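Cytidylyltransferase (PDB 6OEW) probably transfers a nucleotidyl group, most likely cytidylyl, in a metal-dependent reaction. Local coordinates at residues Lys10-Gln16 with Ile99-Leu105; Phe40-Leu45 with Leu105-Leu111; Phe47-Gln51 with Val121-Leu125. One frame throughout, in Å; residues are numbered along the deposited sequence.

Contact 1 of 3, residues Lys10-Gln16 with Ile99-Leu105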
loop_
_atom_site.group_PDB
_atom_site.type_symbol
_atom_site.label_atom_id
_atom_site.label_comp_id
_atom_site.label_asym_id
_atom_site.label_seq_id
_atom_site.Cartn_x
_atom_site.Cartn_y
_atom_site.Cartn_z
ATOM N N LYS A 10 -9.116 -15.887 -5.781
ATOM C CA LYS A 10 -9.674 -14.801 -4.993
ATOM C C LYS A 10 -8.566 -13.788 -4.725
ATOM O O LYS A 10 -7.517 -14.137 -4.159
ATOM C CB LYS A 10 -10.286 -15.313 -3.687
ATOM C CG LYS A 10 -11.191 -14.289 -2.991
ATOM C CD LYS A 10 -11.753 -14.818 -1.667
ATOM C CE LYS A 10 -12.703 -13.817 -1.018
ATOM N NZ LYS A 10 -13.303 -14.310 0.261
ATOM N N VAL A 11 -8.793 -12.552 -5.164
ATOM C CA VAL A 11 -7.868 -11.444 -4.942
ATOM C C VAL A 11 -8.296 -10.716 -3.673
ATOM O O VAL A 11 -9.484 -10.413 -3.493
ATOM C CB VAL A 11 -7.862 -10.478 -6.139
ATOM C CG1 VAL A 11 -6.943 -9.273 -5.872
ATOM C CG2 VAL A 11 -7.497 -11.188 -7.460
ATOM N N GLY A 12 -7.330 -10.425 -2.792
ATOM C CA GLY A 12 -7.584 -9.651 -1.595
ATOM C C GLY A 12 -6.650 -8.460 -1.509
ATOM O O GLY A 12 -5.453 -8.607 -1.759
ATOM N N ILE A 13 -7.171 -7.275 -1.207
ATOM C CA ILE A 13 -6.325 -6.104 -0.969
ATOM C C ILE A 13 -6.142 -5.980 0.543
ATOM O O ILE A 13 -7.074 -5.619 1.273
ATOM C CB ILE A 13 -6.918 -4.823 -1.573
ATOM C CG1 ILE A 13 -7.127 -4.950 -3.077
ATOM C CG2 ILE A 13 -5.970 -3.624 -1.266
ATOM C CD1 ILE A 13 -7.934 -3.805 -3.674
ATOM N N LEU A 14 -4.940 -6.306 1.022
ATOM C CA LEU A 14 -4.664 -6.455 2.444
ATOM C C LEU A 14 -3.742 -5.312 2.847
ATOM O O LEU A 14 -2.564 -5.295 2.468
ATOM C CB LEU A 14 -4.032 -7.813 2.742
ATOM C CG LEU A 14 -4.809 -9.042 2.299
ATOM C CD1 LEU A 14 -4.231 -10.259 2.989
ATOM C CD2 LEU A 14 -6.302 -8.898 2.581
ATOM N N ILE A 15 -4.287 -4.352 3.596
ATOM C CA ILE A 15 -3.585 -3.123 3.944
ATOM C C ILE A 15 -3.096 -3.220 5.377
ATOM O O ILE A 15 -3.901 -3.270 6.321
ATOM C CB ILE A 15 -4.492 -1.896 3.791
ATOM C CG1 ILE A 15 -5.223 -1.922 2.447
ATOM C CG2 ILE A 15 -3.683 -0.596 3.967
ATOM C CD1 ILE A 15 -6.413 -1.038 2.488
ATOM N N GLN A 16 -1.783 -3.185 5.561
ATOM C CA GLN A 16 -1.236 -3.152 6.909
ATOM C C GLN A 16 -1.181 -1.714 7.410
ATOM O O GLN A 16 -0.712 -0.807 6.710
ATOM C CB GLN A 16 0.146 -3.808 6.960
ATOM C CG GLN A 16 1.167 -3.172 6.045
ATOM C CD GLN A 16 2.557 -3.729 6.277
ATOM O OE1 GLN A 16 2.960 -4.702 5.652
ATOM N NE2 GLN A 16 3.298 -3.106 7.197
ATOM N N ILE A 99 -7.903 -16.013 0.699
ATOM C CA ILE A 99 -7.279 -15.214 -0.357
ATOM C C ILE A 99 -6.221 -16.054 -1.058
ATOM O O ILE A 99 -5.381 -16.692 -0.405
ATOM C CB ILE A 99 -6.647 -13.930 0.211
ATOM C CG1 ILE A 99 -7.658 -13.098 1.014
ATOM C CG2 ILE A 99 -6.003 -13.101 -0.917
ATOM C CD1 ILE A 99 -8.838 -12.566 0.224
ATOM N N ASP A 100 -6.261 -16.062 -2.392
ATOM C CA ASP A 100 -5.251 -16.711 -3.223
ATOM C C ASP A 100 -4.203 -15.747 -3.756
ATOM O O ASP A 100 -3.031 -16.128 -3.883
ATOM C CB ASP A 100 -5.912 -17.394 -4.431
ATOM C CG ASP A 100 -6.966 -18.408 -4.027
ATOM O OD1 ASP A 100 -6.608 -19.411 -3.374
ATOM O OD2 ASP A 100 -8.153 -18.191 -4.364
ATOM N N ILE A 101 -4.599 -14.521 -4.098
ATOM C CA ILE A 101 -3.702 -13.503 -4.644
ATOM C C ILE A 101 -3.716 -12.303 -3.702
ATOM O O ILE A 101 -4.733 -11.602 -3.590
ATOM C CB ILE A 101 -4.102 -13.082 -6.062
ATOM C CG1 ILE A 101 -4.203 -14.304 -6.977
ATOM C CG2 ILE A 101 -3.085 -12.108 -6.618
ATOM C CD1 ILE A 101 -2.900 -15.015 -7.182
ATOM N N ILE A 102 -2.593 -12.055 -3.041
ATOM C CA ILE A 102 -2.494 -10.974 -2.061
ATOM C C ILE A 102 -2.007 -9.682 -2.720
ATOM O O ILE A 102 -0.903 -9.633 -3.272
ATOM C CB ILE A 102 -1.569 -11.374 -0.912
ATOM C CG1 ILE A 102 -2.221 -12.518 -0.125
ATOM C CG2 ILE A 102 -1.299 -10.141 -0.025
ATOM C CD1 ILE A 102 -1.229 -13.435 0.571
ATOM N N VAL A 103 -2.791 -8.615 -2.604
ATOM C CA VAL A 103 -2.318 -7.280 -2.958
ATOM C C VAL A 103 -1.892 -6.612 -1.655
ATOM O O VAL A 103 -2.727 -6.284 -0.802
ATOM C CB VAL A 103 -3.373 -6.458 -3.702
ATOM C CG1 VAL A 103 -2.794 -5.080 -4.064
ATOM C CG2 VAL A 103 -3.851 -7.201 -4.947
ATOM N N ARG A 104 -0.589 -6.461 -1.475
ATOM C CA ARG A 104 -0.050 -5.905 -0.237
ATOM C C ARG A 104 0.106 -4.396 -0.372
ATOM O O ARG A 104 0.841 -3.928 -1.246
ATOM C CB ARG A 104 1.294 -6.525 0.109
ATOM C CG ARG A 104 1.779 -5.912 1.431
ATOM C CD ARG A 104 3.239 -5.953 1.573
ATOM N NE ARG A 104 3.715 -5.456 2.877
ATOM C CZ ARG A 104 5.003 -5.242 3.092
ATOM N NH1 ARG A 104 5.841 -5.447 2.082
ATOM N NH2 ARG A 104 5.448 -4.841 4.284
ATOM N N LEU A 105 -0.586 -3.645 0.494
ATOM C CA LEU A 105 -0.463 -2.203 0.598
ATOM C C LEU A 105 -0.181 -1.854 2.048
ATOM O O LEU A 105 -0.484 -2.630 2.958
ATOM C CB LEU A 105 -1.731 -1.449 0.184
ATOM C CG LEU A 105 -2.332 -1.783 -1.181
ATOM C CD1 LEU A 105 -3.635 -0.986 -1.358
ATOM C CD2 LEU A 105 -1.342 -1.470 -2.289
#
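Gln16 and Arg104 meet through different torsions. In Gln16, CG stands between the backbone N and the carbonyl carbon (chi1 58°), which swings the amide toward the neighbouring strand, while Arg104 holds CG opposite its own N and runs extended as far as NE. NE and NH2 grip a single atom side-on: Gln16 OE1 lies 2.8 Å from Arg104 NH2, in the plane of the guanidinium but with both nitrogens above the same face of the amide. The two hydrogen bonds to one oxygen hold both groups against rotation, and NH1 is taken by Glu149 in a salt bridge.

Between the strands runs a regular parallel beta pairing, in which Val103 N gives a 2.8 Å bond to Gly12 O and Leu14 N one of 2.9 Å to Val103 O. At the entry, Lys10 O accepts from both Asp100 N and Ile101 N, and Asp100 answers with its carboxylate: OD2 receives Lys10 N at 2.9 Å through its anti lone pair. Ile99 CD1 lies 3.7 Å from Gly12 CA, close against the bare backbone of the glycine. On the face shared by Val11, Ile13, Ile15, Val103 and Leu105 the packing is aliphatic, with Ile13 CG2 meeting Leu105 CD1 at 3.5 Å.

Strands 11-16 and 101-106 are neighbours in the mixed sheet of a GT-A-type, Rossmann-like fold, and 101-106 is the last of its four parallel strands before antiparallel 149-152. Strand 54-59 pairs with the far edge of 11-16; helices 37-45 and 114-126 cover the aliphatic face, whereas helix 86-96 packs on the side of Gln16 and Arg104.

Contact 2 of 3, residues Phe40-Leu45 with Leu105-Leu111; sequences FMLERL and LTGDCPL. With MG (magnesium ion), chain C; EDO (1,2-ethanediol), chain D.
Phe40 brings its ring edge to Pro110 O, which lies near the ring plane 3.8 Å from CD2, and its CE2 also touches Leu111 CD2. The guanidinium of Arg44 carries C2 of an ethanediol, probably from the crystallisation liquor, over one face, while NH2 makes a weak bond of 3.0 Å to Leu111 O. The stronger bond of Arg44 goes from NE to Ile112 O; the side chain also makes a cation-pi pair with Phe222.

The motif is the metal-binding aspartate loop that follows a central strand in GT-A-type folds, here with a type I turn from Thr106 to Cys109, and helix 37-45 packs against the loop on the side away from Asp108. Met41 contributes most of the contact: with CG anti to its N (chi1 -168°) and the chain extended, it threads alongside Pro110 until CE sits 3.3 Å from Thr106 O and 3.8 Å from Leu105 CB. Leu45 and Leu105 meet tip to tip through their CD1 atoms. Pro110 O is buried with no hydrogen-bond partner in the model. Thr106 OG1 lies unusually close to Asp108 OD1, above the carboxylate plane, and Asp108 OD2 binds the magnesium ion at 1.9 Å, together with three waters that also coordinate it.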
loop_
_atom_site.group_PDB
_atom_site.type_symbol
_atom_site.label_atom_id
_atom_site.label_comp_id
_atom_site.label_asym_id
_atom_site.label_seq_id
_atom_site.Cartn_x
_atom_site.Cartn_y
_atom_site.Cartn_z
ATOM N N PHE A 40 -9.134 8.205 3.968
ATOM C CA PHE A 40 -8.944 8.677 2.601
ATOM C C PHE A 40 -8.460 7.558 1.688
ATOM O O PHE A 40 -8.949 7.406 0.556
ATOM C CB PHE A 40 -7.940 9.831 2.609
ATOM C CG PHE A 40 -8.050 10.737 1.429
ATOM C CD1 PHE A 40 -8.686 11.970 1.549
ATOM C CD2 PHE A 40 -7.525 10.369 0.196
ATOM C CE1 PHE A 40 -8.792 12.830 0.467
ATOM C CE2 PHE A 40 -7.638 11.236 -0.904
ATOM C CZ PHE A 40 -8.276 12.453 -0.767
ATOM N N MET A 41 -7.477 6.787 2.152
ATOM C CA MET A 41 -6.960 5.660 1.381
ATOM C C MET A 41 -8.056 4.644 1.078
ATOM O O MET A 41 -8.197 4.180 -0.062
ATOM C CB MET A 41 -5.817 4.994 2.140
ATOM C CG MET A 41 -5.032 3.990 1.297
ATOM S SD MET A 41 -3.819 3.129 2.317
ATOM C CE MET A 41 -3.087 2.032 1.077
ATOM N N LEU A 42 -8.842 4.291 2.092
ATOM C CA LEU A 42 -9.913 3.326 1.900
ATOM C C LEU A 42 -10.935 3.841 0.890
ATOM O O LEU A 42 -11.394 3.085 0.030
ATOM C CB LEU A 42 -10.561 3.004 3.247
ATOM C CG LEU A 42 -9.654 2.292 4.270
ATOM C CD1 LEU A 42 -10.394 2.035 5.574
ATOM C CD2 LEU A 42 -9.132 0.970 3.712
ATOM N N GLU A 43 -11.269 5.133 0.946
ATOM C CA GLU A 43 -12.198 5.692 -0.037
ATOM C C GLU A 43 -11.636 5.603 -1.454
ATOM O O GLU A 43 -12.381 5.332 -2.405
ATOM C CB GLU A 43 -12.537 7.139 0.312
ATOM C CG GLU A 43 -13.404 7.266 1.541
ATOM C CD GLU A 43 -13.973 8.649 1.695
ATOM O OE1 GLU A 43 -14.439 9.227 0.697
ATOM O OE2 GLU A 43 -13.934 9.171 2.822
ATOM N N ARG A 44 -10.322 5.810 -1.613
ATOM C CA ARG A 44 -9.706 5.675 -2.930
ATOM C C ARG A 44 -9.719 4.229 -3.417
ATOM O O ARG A 44 -9.890 3.971 -4.617
ATOM C CB ARG A 44 -8.286 6.238 -2.888
ATOM C CG ARG A 44 -8.307 7.768 -2.893
ATOM C CD ARG A 44 -6.922 8.381 -2.877
ATOM N NE ARG A 44 -6.123 8.082 -4.070
ATOM C CZ ARG A 44 -6.246 8.686 -5.251
ATOM N NH1 ARG A 44 -7.170 9.622 -5.460
ATOM N NH2 ARG A 44 -5.431 8.349 -6.243
ATOM N N LEU A 45 -9.562 3.276 -2.510
ATOM C CA LEU A 45 -9.583 1.872 -2.904
ATOM C C LEU A 45 -10.990 1.352 -3.168
ATOM O O LEU A 45 -11.131 0.279 -3.764
ATOM C CB LEU A 45 -8.901 1.027 -1.829
ATOM C CG LEU A 45 -7.399 1.259 -1.758
ATOM C CD1 LEU A 45 -6.833 0.670 -0.472
ATOM C CD2 LEU A 45 -6.742 0.603 -2.931
ATOM N N LEU A 105 -0.586 -3.645 0.494
ATOM C CA LEU A 105 -0.463 -2.203 0.598
ATOM C C LEU A 105 -0.181 -1.854 2.048
ATOM O O LEU A 105 -0.484 -2.630 2.958
ATOM C CB LEU A 105 -1.731 -1.449 0.184
ATOM C CG LEU A 105 -2.332 -1.783 -1.181
ATOM C CD1 LEU A 105 -3.635 -0.986 -1.358
ATOM C CD2 LEU A 105 -1.342 -1.470 -2.289
ATOM N N THR A 106 0.352 -0.652 2.251
ATOM C CA THR A 106 0.618 -0.162 3.598
ATOM C C THR A 106 -0.088 1.175 3.780
ATOM O O THR A 106 -0.252 1.951 2.825
ATOM C CB THR A 106 2.115 0.008 3.862
ATOM O OG1 THR A 106 2.624 1.091 3.071
ATOM C CG2 THR A 106 2.881 -1.275 3.532
ATOM N N GLY A 107 -0.489 1.438 5.016
ATOM C CA GLY A 107 -1.280 2.616 5.323
ATOM C C GLY A 107 -0.545 3.944 5.269
ATOM O O GLY A 107 -1.098 4.977 5.664
ATOM N N ASP A 108 0.704 3.965 4.822
ATOM C CA ASP A 108 1.330 5.263 4.599
ATOM C C ASP A 108 1.259 5.693 3.137
ATOM O O ASP A 108 2.013 6.579 2.716
ATOM C CB ASP A 108 2.770 5.257 5.080
ATOM C CG ASP A 108 3.536 4.105 4.538
ATOM O OD1 ASP A 108 3.106 3.539 3.488
ATOM O OD2 ASP A 108 4.540 3.745 5.193
ATOM N N CYS A 109 0.371 5.080 2.361
ATOM C CA CYS A 109 0.173 5.419 0.953
ATOM C C CYS A 109 -1.256 5.898 0.699
ATOM O O CYS A 109 -1.997 5.293 -0.092
ATOM C CB CYS A 109 0.484 4.213 0.074
ATOM S SG CYS A 109 2.203 3.708 0.113
ATOM N N PRO A 110 -1.660 7.005 1.322
ATOM C CA PRO A 110 -3.070 7.409 1.248
ATOM C C PRO A 110 -3.552 7.796 -0.142
ATOM O O PRO A 110 -4.771 7.801 -0.350
ATOM C CB PRO A 110 -3.130 8.609 2.195
ATOM C CG PRO A 110 -1.738 9.177 2.137
ATOM C CD PRO A 110 -0.877 7.953 2.140
ATOM N N LEU A 111 -2.670 8.161 -1.080
ATOM C CA LEU A 111 -3.094 8.569 -2.419
ATOM C C LEU A 111 -2.966 7.447 -3.435
ATOM O O LEU A 111 -2.983 7.716 -4.646
ATOM C CB LEU A 111 -2.312 9.790 -2.907
ATOM C CG LEU A 111 -2.371 11.002 -1.961
ATOM C CD1 LEU A 111 -1.777 12.229 -2.597
ATOM C CD2 LEU A 111 -3.792 11.296 -1.502
HETATM MG MG MG C . 6.261 3.014 4.766
HETATM C C1 EDO D . -9.334 6.558 -8.258
HETATM O O1 EDO D . -9.377 5.345 -9.029
HETATM C C2 EDO D . -8.192 6.515 -7.236
HETATM O O2 EDO D . -8.289 5.318 -6.449
HETATM O O HOH W 1 6.876 5.139 3.843
HETATM O O HOH W 2 6.664 4.164 6.911
HETATM O O HOH W 3 8.407 2.243 3.993
#

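Contact 3 of 3, residues Phe47-Gln51 with Val121-Leu125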
loop_
_atom_site.group_PDB
_atom_site.type_symbol
_atom_site.label_atom_id
_atom_site.label_comp_id
_atom_site.label_asym_id
_atom_site.label_seq_id
_atom_site.Cartn_x
_atom_site.Cartn_y
_atom_site.Cartn_z
ATOM N N PHE A 47 -12.805 2.424 -5.347
ATOM C CA PHE A 47 -12.957 2.470 -6.799
ATOM C C PHE A 47 -12.309 1.283 -7.510
ATOM O O PHE A 47 -12.454 1.164 -8.733
ATOM C CB PHE A 47 -12.372 3.776 -7.348
ATOM C CG PHE A 47 -13.111 5.017 -6.888
ATOM C CD1 PHE A 47 -14.269 5.434 -7.535
ATOM C CD2 PHE A 47 -12.652 5.758 -5.808
ATOM C CE1 PHE A 47 -14.950 6.563 -7.122
ATOM C CE2 PHE A 47 -13.338 6.890 -5.395
ATOM C CZ PHE A 47 -14.483 7.289 -6.051
ATOM N N SER A 48 -11.597 0.417 -6.793
ATOM C CA SER A 48 -10.962 -0.736 -7.421
ATOM C C SER A 48 -12.009 -1.765 -7.820
ATOM O O SER A 48 -13.002 -1.968 -7.114
ATOM C CB SER A 48 -9.952 -1.374 -6.471
ATOM O OG SER A 48 -9.485 -2.621 -6.975
ATOM N N LYS A 49 -11.797 -2.420 -8.967
ATOM C CA LYS A 49 -12.697 -3.525 -9.264
ATOM C C LYS A 49 -12.546 -4.669 -8.267
ATOM O O LYS A 49 -13.393 -5.564 -8.249
ATOM C CB LYS A 49 -12.486 -4.018 -10.703
ATOM C CG LYS A 49 -11.084 -4.513 -10.995
ATOM C CD LYS A 49 -11.039 -5.334 -12.299
ATOM C CE LYS A 49 -10.622 -4.498 -13.499
ATOM N NZ LYS A 49 -10.175 -5.357 -14.633
ATOM N N PHE A 50 -11.522 -4.649 -7.411
ATOM C CA PHE A 50 -11.351 -5.656 -6.368
ATOM C C PHE A 50 -11.697 -5.131 -4.974
ATOM O O PHE A 50 -11.221 -5.677 -3.971
ATOM C CB PHE A 50 -9.923 -6.207 -6.408
ATOM C CG PHE A 50 -9.523 -6.716 -7.772
ATOM C CD1 PHE A 50 -9.957 -7.965 -8.227
ATOM C CD2 PHE A 50 -8.745 -5.939 -8.622
ATOM C CE1 PHE A 50 -9.606 -8.422 -9.484
ATOM C CE2 PHE A 50 -8.402 -6.395 -9.882
ATOM C CZ PHE A 50 -8.837 -7.636 -10.319
ATOM N N GLN A 51 -12.554 -4.113 -4.883
ATOM C CA GLN A 51 -12.762 -3.412 -3.614
ATOM C C GLN A 51 -13.502 -4.246 -2.568
ATOM O O GLN A 51 -13.383 -3.965 -1.373
ATOM C CB GLN A 51 -13.527 -2.108 -3.866
ATOM C CG GLN A 51 -14.881 -2.302 -4.520
ATOM C CD GLN A 51 -15.970 -2.565 -3.502
ATOM O OE1 GLN A 51 -15.831 -2.206 -2.326
ATOM N NE2 GLN A 51 -17.052 -3.204 -3.936
ATOM N N VAL A 121 -3.014 -6.093 -11.111
ATOM C CA VAL A 121 -3.667 -7.368 -10.830
ATOM C C VAL A 121 -4.036 -8.057 -12.140
ATOM O O VAL A 121 -3.858 -9.269 -12.288
ATOM C CB VAL A 121 -4.906 -7.181 -9.935
ATOM C CG1 VAL A 121 -5.622 -8.516 -9.808
ATOM C CG2 VAL A 121 -4.535 -6.644 -8.515
ATOM N N ASP A 122 -4.557 -7.286 -13.112
ATOM C CA ASP A 122 -4.921 -7.869 -14.406
ATOM C C ASP A 122 -3.716 -8.523 -15.068
ATOM O O ASP A 122 -3.813 -9.640 -15.600
ATOM C CB ASP A 122 -5.515 -6.789 -15.324
ATOM C CG ASP A 122 -6.986 -6.519 -15.044
ATOM O OD1 ASP A 122 -7.580 -7.237 -14.206
ATOM O OD2 ASP A 122 -7.544 -5.587 -15.662
ATOM N N LEU A 123 -2.565 -7.845 -15.036
ATOM C CA LEU A 123 -1.348 -8.433 -15.591
ATOM C C LEU A 123 -0.983 -9.731 -14.872
ATOM O O LEU A 123 -0.608 -10.725 -15.514
ATOM C CB LEU A 123 -0.197 -7.419 -15.510
ATOM C CG LEU A 123 1.136 -7.782 -16.190
ATOM C CD1 LEU A 123 1.004 -7.843 -17.722
ATOM C CD2 LEU A 123 2.224 -6.794 -15.806
ATOM N N PHE A 124 -1.080 -9.735 -13.535
ATOM C CA PHE A 124 -0.762 -10.921 -12.745
ATOM C C PHE A 124 -1.677 -12.076 -13.128
ATOM O O PHE A 124 -1.212 -13.186 -13.437
ATOM C CB PHE A 124 -0.879 -10.565 -11.241
ATOM C CG PHE A 124 -0.242 -11.549 -10.300
ATOM C CD1 PHE A 124 0.959 -11.246 -9.690
ATOM C CD2 PHE A 124 -0.852 -12.760 -10.005
ATOM C CE1 PHE A 124 1.544 -12.134 -8.750
ATOM C CE2 PHE A 124 -0.266 -13.658 -9.114
ATOM C CZ PHE A 124 0.932 -13.331 -8.483
ATOM N N LEU A 125 -2.986 -11.820 -13.169
ATOM C CA LEU A 125 -3.942 -12.890 -13.460
ATOM C C LEU A 125 -3.794 -13.418 -14.885
ATOM O O LEU A 125 -4.049 -14.603 -15.136
ATOM C CB LEU A 125 -5.371 -12.382 -13.257
ATOM C CG LEU A 125 -5.788 -11.955 -11.844
ATOM C CD1 LEU A 125 -7.069 -11.137 -11.891
ATOM C CD2 LEU A 125 -5.990 -13.201 -11.004
#
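Val121 opens the helical side of the contact by meeting Phe50: the two side chains slide past each other in opposite directions, and Val121 CG1 comes within 3.4 Å of Phe50 CZ. Val121 CG1 is also 3.5 Å from Phe50 CE2; it does most of the touching, approaching the ring obliquely, with CB close behind. The next residue of helix 114-126, Asp122, turns its carboxylate to the loop and forms a salt bridge with Lys49. Lys49 NZ sits 2.8 Å from Asp122 OD2, on its syn lone pair, with a weaker bond of 3.2 Å from the same NZ to Asp122 OD1. Chi1 of 60° lays CG of Lys49 over one face of the Phe50 ring, and the bend at chi3 (96°) then turns the end of the chain to the carboxylate. Asp122 OD1 in turn stands near the plane of that ring, at its edge, 4.1 Å from CZ. Leu125, one turn on from Val121, adds a lighter touch with CD1 at 4.2 Å from Phe50 CZ.

The loop is shaped by an ST turn, in which Ser48 OG accepts from Phe50 N at 2.9 Å, and Asp118 ties Ser48 OG and Lys49 N to the helix. The contact thus combines an aromatic-aliphatic patch, continued by Val11 and Ile13, with an ion pair at the surface, whose strength is probably moderated by solvent.

How the contacts relate
All three contacts belong to the cytidylyltransferase fold and gather around the same mixed sheet. Contact 1 pairs its strands 11-16 and 101-106; contact 2, about 14 Å away between centres, has its second segment starting at the end of strand 101-106 and shares Leu105 with contact 1; contact 3 is centred about 10 Å from contact 1 and 15 Å from contact 2. Along the chain the first segments come in order, 10-16, 40-45, 47-51, before the second ones, 99-105, 105-111, 121-125, so every pair of contacts crosses. The sheet, helix 37-45, its following loop and helix 114-126 are thereby interlocked, with the magnesium-binding loop at the strand end.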